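Local coordinates for transcriptional regulators (LACI-FAMILY TRANSCRIPTIONAL REGULATORY PROTEIN) (Corynebacterium glutamicum, PDB 3GYB), which probably binds DNA as a transcription regulator of the LacI family and carries a magnesium ion in its periplasmic binding protein-like region, at residues Ala158-Leu171 / Asn184-Leu198. Numbering follows the deposited sequence.
Sequences AVEHAGYTETLALL and NDITAIGALGAAREL
Glycine-mediated helix packing joins Gly163 and Tyr164 of helix 160-173 to Gly190 of helix 185-198, two neighbours on one side of the sheet, flanking strand 179-182 in sequence. The axes of segments 160-171 and 185-198 approach to 6.5 Å at a crossing angle of -45°. Backbones meet directly because Gly163 and Gly190 face each other; with no side chain between them, Gly163 C lies 3.7 Å from Gly190 C. Two CA-H...O contacts result, the shorter from Tyr164 CA to Gly190 O at 3.4 Å. With CG anti to the backbone N (chi1 178°), the Tyr164 ring reaches along the partner helix as a knob among Gly190, Gly193, Ala194 and Glu197, presenting its edge to the backbone while Leu168 CD1 covers one face. Its OH rests against Glu197 CG at 3.4 Å, and the Glu197 carboxylate pairs with Arg220 of the second subunit. Nearby, Thr167 CG2 presses tightly on Ala194 CB (3.4 Å), while its OG1 donates to Gly163 O within its own helix. Water links Glu160 OE2 to Ile189 O, and a second water joins Thr187 OG1 to Val159 N. Asn184 OD1 caps helix 185-198, accepting from Thr187 N (2.9 Å) and OG1, close to the magnesium ligand Asp212. Adjacent helices joined through a parallel strand, as in successive right-handed beta-alpha-beta crossovers, are characteristic of the periplasmic binding protein-like fold of LacI-family regulators.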
loop_
_atom_site.group_PDB
_atom_site.type_symbol
_atom_site.label_atom_id
_atom_site.label_comp_id
_atom_site.label_asym_id
_atom_site.label_seq_id
_atom_site.Cartn_x
_atom_site.Cartn_y
_atom_site.Cartn_z
ATOM N N ALA A 158 -5.460 8.280 9.240
ATOM C CA ALA A 158 -4.094 8.286 8.744
ATOM C C ALA A 158 -4.082 8.205 7.224
ATOM O O ALA A 158 -4.370 7.156 6.646
ATOM C CB ALA A 158 -3.328 7.116 9.328
ATOM N N VAL A 159 -3.765 9.325 6.581
ATOM C CA VAL A 159 -3.695 9.387 5.127
ATOM C C VAL A 159 -2.493 10.237 4.738
ATOM O O VAL A 159 -2.141 11.187 5.435
ATOM C CB VAL A 159 -4.977 9.991 4.514
ATOM C CG1 VAL A 159 -6.138 9.021 4.685
ATOM C CG2 VAL A 159 -5.297 11.315 5.174
ATOM N N GLU A 160 -1.860 9.889 3.623
ATOM C CA GLU A 160 -0.680 10.609 3.173
ATOM C C GLU A 160 -0.926 12.084 2.910
ATOM O O GLU A 160 -0.135 12.924 3.321
ATOM C CB GLU A 160 -0.107 9.948 1.911
ATOM C CG GLU A 160 1.159 10.598 1.343
ATOM C CD GLU A 160 0.892 11.863 0.544
ATOM O OE1 GLU A 160 -0.178 11.957 -0.097
ATOM O OE2 GLU A 160 1.766 12.756 0.532
ATOM N N HIS A 161 -2.024 12.410 2.237
ATOM C CA HIS A 161 -2.280 13.806 1.924
ATOM C C HIS A 161 -2.335 14.695 3.158
ATOM O O HIS A 161 -1.791 15.800 3.149
ATOM C CB HIS A 161 -3.570 13.974 1.124
ATOM C CG HIS A 161 -3.760 15.363 0.601
ATOM N ND1 HIS A 161 -3.008 15.874 -0.435
ATOM C CD2 HIS A 161 -4.563 16.374 1.016
ATOM C CE1 HIS A 161 -3.339 17.137 -0.636
ATOM N NE2 HIS A 161 -4.279 17.465 0.231
ATOM N N ALA A 162 -2.990 14.226 4.214
ATOM C CA ALA A 162 -3.072 15.011 5.443
ATOM C C ALA A 162 -1.697 15.130 6.093
ATOM O O ALA A 162 -1.377 16.146 6.701
ATOM C CB ALA A 162 -4.063 14.378 6.414
ATOM N N GLY A 163 -0.871 14.096 5.964
ATOM C CA GLY A 163 0.453 14.175 6.548
ATOM C C GLY A 163 1.232 15.281 5.860
ATOM O O GLY A 163 2.007 16.009 6.483
ATOM N N TYR A 164 0.998 15.413 4.559
ATOM C CA TYR A 164 1.662 16.415 3.752
ATOM C C TYR A 164 1.238 17.825 4.153
ATOM O O TYR A 164 2.074 18.638 4.528
ATOM C CB TYR A 164 1.354 16.175 2.268
ATOM C CG TYR A 164 1.957 17.207 1.344
ATOM C CD1 TYR A 164 3.340 17.361 1.248
ATOM C CD2 TYR A 164 1.147 18.020 0.555
ATOM C CE1 TYR A 164 3.901 18.302 0.387
ATOM C CE2 TYR A 164 1.700 18.965 -0.317
ATOM C CZ TYR A 164 3.078 19.097 -0.392
ATOM O OH TYR A 164 3.634 20.019 -1.256
ATOM N N THR A 165 -0.061 18.103 4.100
ATOM C CA THR A 165 -0.540 19.442 4.436
ATOM C C THR A 165 -0.377 19.793 5.908
ATOM O O THR A 165 -0.094 20.946 6.240
ATOM C CB THR A 165 -2.007 19.638 4.003
ATOM O OG1 THR A 165 -2.851 18.696 4.671
ATOM C CG2 THR A 165 -2.127 19.441 2.492
ATOM N N GLU A 166 -0.541 18.811 6.789
ATOM C CA GLU A 166 -0.361 19.074 8.216
ATOM C C GLU A 166 1.099 19.410 8.520
ATOM O O GLU A 166 1.381 20.255 9.370
ATOM C CB GLU A 166 -0.773 17.861 9.058
ATOM C CG GLU A 166 -2.270 17.638 9.168
ATOM C CD GLU A 166 -2.975 18.777 9.879
ATOM O OE1 GLU A 166 -2.527 19.167 10.979
ATOM O OE2 GLU A 166 -3.982 19.273 9.343
ATOM N N THR A 167 2.032 18.744 7.845
ATOM C CA THR A 167 3.440 19.020 8.094
ATOM C C THR A 167 3.822 20.395 7.564
ATOM O O THR A 167 4.560 21.135 8.217
ATOM C CB THR A 167 4.361 17.946 7.465
ATOM O OG1 THR A 167 4.095 16.681 8.076
ATOM C CG2 THR A 167 5.833 18.298 7.694
ATOM N N LEU A 168 3.321 20.750 6.386
ATOM C CA LEU A 168 3.622 22.064 5.838
ATOM C C LEU A 168 3.084 23.149 6.770
ATOM O O LEU A 168 3.725 24.179 6.967
ATOM C CB LEU A 168 3.007 22.230 4.447
ATOM C CG LEU A 168 3.691 21.476 3.305
ATOM C CD1 LEU A 168 2.904 21.711 2.018
ATOM C CD2 LEU A 168 5.132 21.953 3.143
ATOM N N ALA A 169 1.904 22.916 7.337
ATOM C CA ALA A 169 1.305 23.895 8.243
ATOM C C ALA A 169 2.063 23.942 9.569
ATOM O O ALA A 169 2.338 25.018 10.093
ATOM C CB ALA A 169 -0.161 23.551 8.487
ATOM N N LEU A 170 2.402 22.774 10.102
ATOM C CA LEU A 170 3.129 22.681 11.369
ATOM C C LEU A 170 4.482 23.388 11.330
ATOM O O LEU A 170 4.824 24.149 12.238
ATOM C CB LEU A 170 3.347 21.208 11.733
ATOM C CG LEU A 170 4.184 20.917 12.981
ATOM C CD1 LEU A 170 3.382 21.259 14.221
ATOM C CD2 LEU A 170 4.586 19.450 12.994
ATOM N N LEU A 171 5.258 23.121 10.284
ATOM C CA LEU A 171 6.575 23.732 10.159
ATOM C C LEU A 171 6.503 25.223 9.850
ATOM O O LEU A 171 7.443 25.964 10.134
ATOM C CB LEU A 171 7.400 22.996 9.104
ATOM C CG LEU A 171 7.641 21.529 9.474
ATOM C CD1 LEU A 171 8.475 20.859 8.383
ATOM C CD2 LEU A 171 8.353 21.445 10.814
ATOM N N ASN A 184 2.287 7.363 12.319
ATOM C CA ASN A 184 2.429 6.159 11.504
ATOM C C ASN A 184 3.198 6.461 10.226
ATOM O O ASN A 184 3.436 7.620 9.898
ATOM C CB ASN A 184 1.062 5.563 11.174
ATOM C CG ASN A 184 0.129 6.575 10.571
ATOM O OD1 ASN A 184 0.415 7.149 9.523
ATOM N ND2 ASN A 184 -0.991 6.821 11.243
ATOM N N ASP A 185 3.600 5.406 9.522
ATOM C CA ASP A 185 4.373 5.558 8.292
ATOM C C ASP A 185 3.687 6.304 7.159
ATOM O O ASP A 185 4.307 7.148 6.518
ATOM C CB ASP A 185 4.802 4.185 7.763
ATOM C CG ASP A 185 5.916 3.557 8.580
ATOM O OD1 ASP A 185 6.394 4.186 9.557
ATOM O OD2 ASP A 185 6.318 2.420 8.231
ATOM N N ILE A 186 2.421 5.997 6.895
ATOM C CA ILE A 186 1.744 6.653 5.784
ATOM C C ILE A 186 1.708 8.163 6.016
ATOM O O ILE A 186 1.877 8.946 5.086
ATOM C CB ILE A 186 0.320 6.069 5.571
ATOM C CG1 ILE A 186 -0.235 6.538 4.225
ATOM C CG2 ILE A 186 -0.603 6.471 6.702
ATOM C CD1 ILE A 186 0.604 6.092 3.034
ATOM N N THR A 187 1.519 8.571 7.264
ATOM C CA THR A 187 1.515 9.993 7.572
ATOM C C THR A 187 2.931 10.544 7.358
ATOM O O THR A 187 3.108 11.658 6.858
ATOM C CB THR A 187 1.055 10.228 9.027
ATOM O OG1 THR A 187 -0.326 9.854 9.137
ATOM C CG2 THR A 187 1.207 11.704 9.423
ATOM N N ALA A 188 3.934 9.747 7.717
ATOM C CA ALA A 188 5.334 10.151 7.570
ATOM C C ALA A 188 5.713 10.362 6.107
ATOM O O ALA A 188 6.584 11.182 5.802
ATOM C CB ALA A 188 6.262 9.106 8.213
ATOM N N ILE A 189 5.079 9.613 5.208
ATOM C CA ILE A 189 5.349 9.766 3.781
ATOM C C ILE A 189 4.953 11.190 3.402
ATOM O O ILE A 189 5.630 11.844 2.610
ATOM C CB ILE A 189 4.533 8.762 2.929
ATOM C CG1 ILE A 189 4.898 7.329 3.315
ATOM C CG2 ILE A 189 4.804 8.994 1.448
ATOM C CD1 ILE A 189 6.373 7.038 3.250
ATOM N N GLY A 190 3.849 11.662 3.980
ATOM C CA GLY A 190 3.405 13.020 3.721
ATOM C C GLY A 190 4.396 14.017 4.294
ATOM O O GLY A 190 4.720 15.033 3.667
ATOM N N ALA A 191 4.891 13.728 5.493
ATOM C CA ALA A 191 5.860 14.604 6.139
ATOM C C ALA A 191 7.136 14.697 5.306
ATOM O O ALA A 191 7.725 15.771 5.180
ATOM C CB ALA A 191 6.184 14.091 7.539
ATOM N N LEU A 192 7.567 13.568 4.744
ATOM C CA LEU A 192 8.770 13.559 3.914
ATOM C C LEU A 192 8.544 14.399 2.661
ATOM O O LEU A 192 9.453 15.074 2.186
ATOM C CB LEU A 192 9.140 12.123 3.519
ATOM C CG LEU A 192 9.706 11.260 4.648
ATOM C CD1 LEU A 192 9.700 9.787 4.245
ATOM C CD2 LEU A 192 11.121 11.729 4.990
ATOM N N GLY A 193 7.330 14.351 2.125
ATOM C CA GLY A 193 7.019 15.137 0.945
ATOM C C GLY A 193 7.037 16.618 1.286
ATOM O O GLY A 193 7.488 17.447 0.497
ATOM N N ALA A 194 6.540 16.957 2.471
ATOM C CA ALA A 194 6.519 18.350 2.904
ATOM C C ALA A 194 7.950 18.862 3.022
ATOM O O ALA A 194 8.258 19.969 2.576
ATOM C CB ALA A 194 5.789 18.475 4.250
ATOM N N ALA A 195 8.829 18.052 3.609
ATOM C CA ALA A 195 10.225 18.435 3.753
ATOM C C ALA A 195 10.823 18.699 2.369
ATOM O O ALA A 195 11.539 19.687 2.161
ATOM C CB ALA A 195 11.001 17.330 4.469
ATOM N N ARG A 196 10.519 17.824 1.417
ATOM C CA ARG A 196 11.030 17.993 0.061
ATOM C C ARG A 196 10.514 19.303 -0.551
ATOM O O ARG A 196 11.272 20.054 -1.156
ATOM C CB ARG A 196 10.623 16.803 -0.813
ATOM C CG ARG A 196 11.262 16.830 -2.196
ATOM C CD ARG A 196 10.868 15.647 -3.074
ATOM N NE ARG A 196 11.591 15.707 -4.343
ATOM C CZ ARG A 196 11.442 14.854 -5.352
ATOM N NH1 ARG A 196 10.583 13.848 -5.266
ATOM N NH2 ARG A 196 12.170 15.007 -6.450
ATOM N N GLU A 197 9.223 19.573 -0.387
ATOM C CA GLU A 197 8.621 20.794 -0.917
ATOM C C GLU A 197 9.259 22.034 -0.292
ATOM O O GLU A 197 9.414 23.066 -0.949
ATOM C CB GLU A 197 7.113 20.792 -0.642
ATOM C CG GLU A 197 6.385 22.065 -1.064
ATOM C CD GLU A 197 6.589 22.411 -2.527
ATOM O OE1 GLU A 197 6.586 21.487 -3.368
ATOM O OE2 GLU A 197 6.737 23.615 -2.836
ATOM N N LEU A 198 9.638 21.924 0.977
ATOM C CA LEU A 198 10.247 23.034 1.701
ATOM C C LEU A 198 11.747 23.182 1.465
ATOM O O LEU A 198 12.353 24.159 1.902
ATOM C CB LEU A 198 9.981 22.879 3.200
ATOM C CG LEU A 198 8.545 23.168 3.640
ATOM C CD1 LEU A 198 8.338 22.718 5.078
ATOM C CD2 LEU A 198 8.268 24.661 3.484
HETATM O O HOH W 1 -2.367 11.508 8.403
HETATM O O HOH W 2 4.498 12.861 0.102
#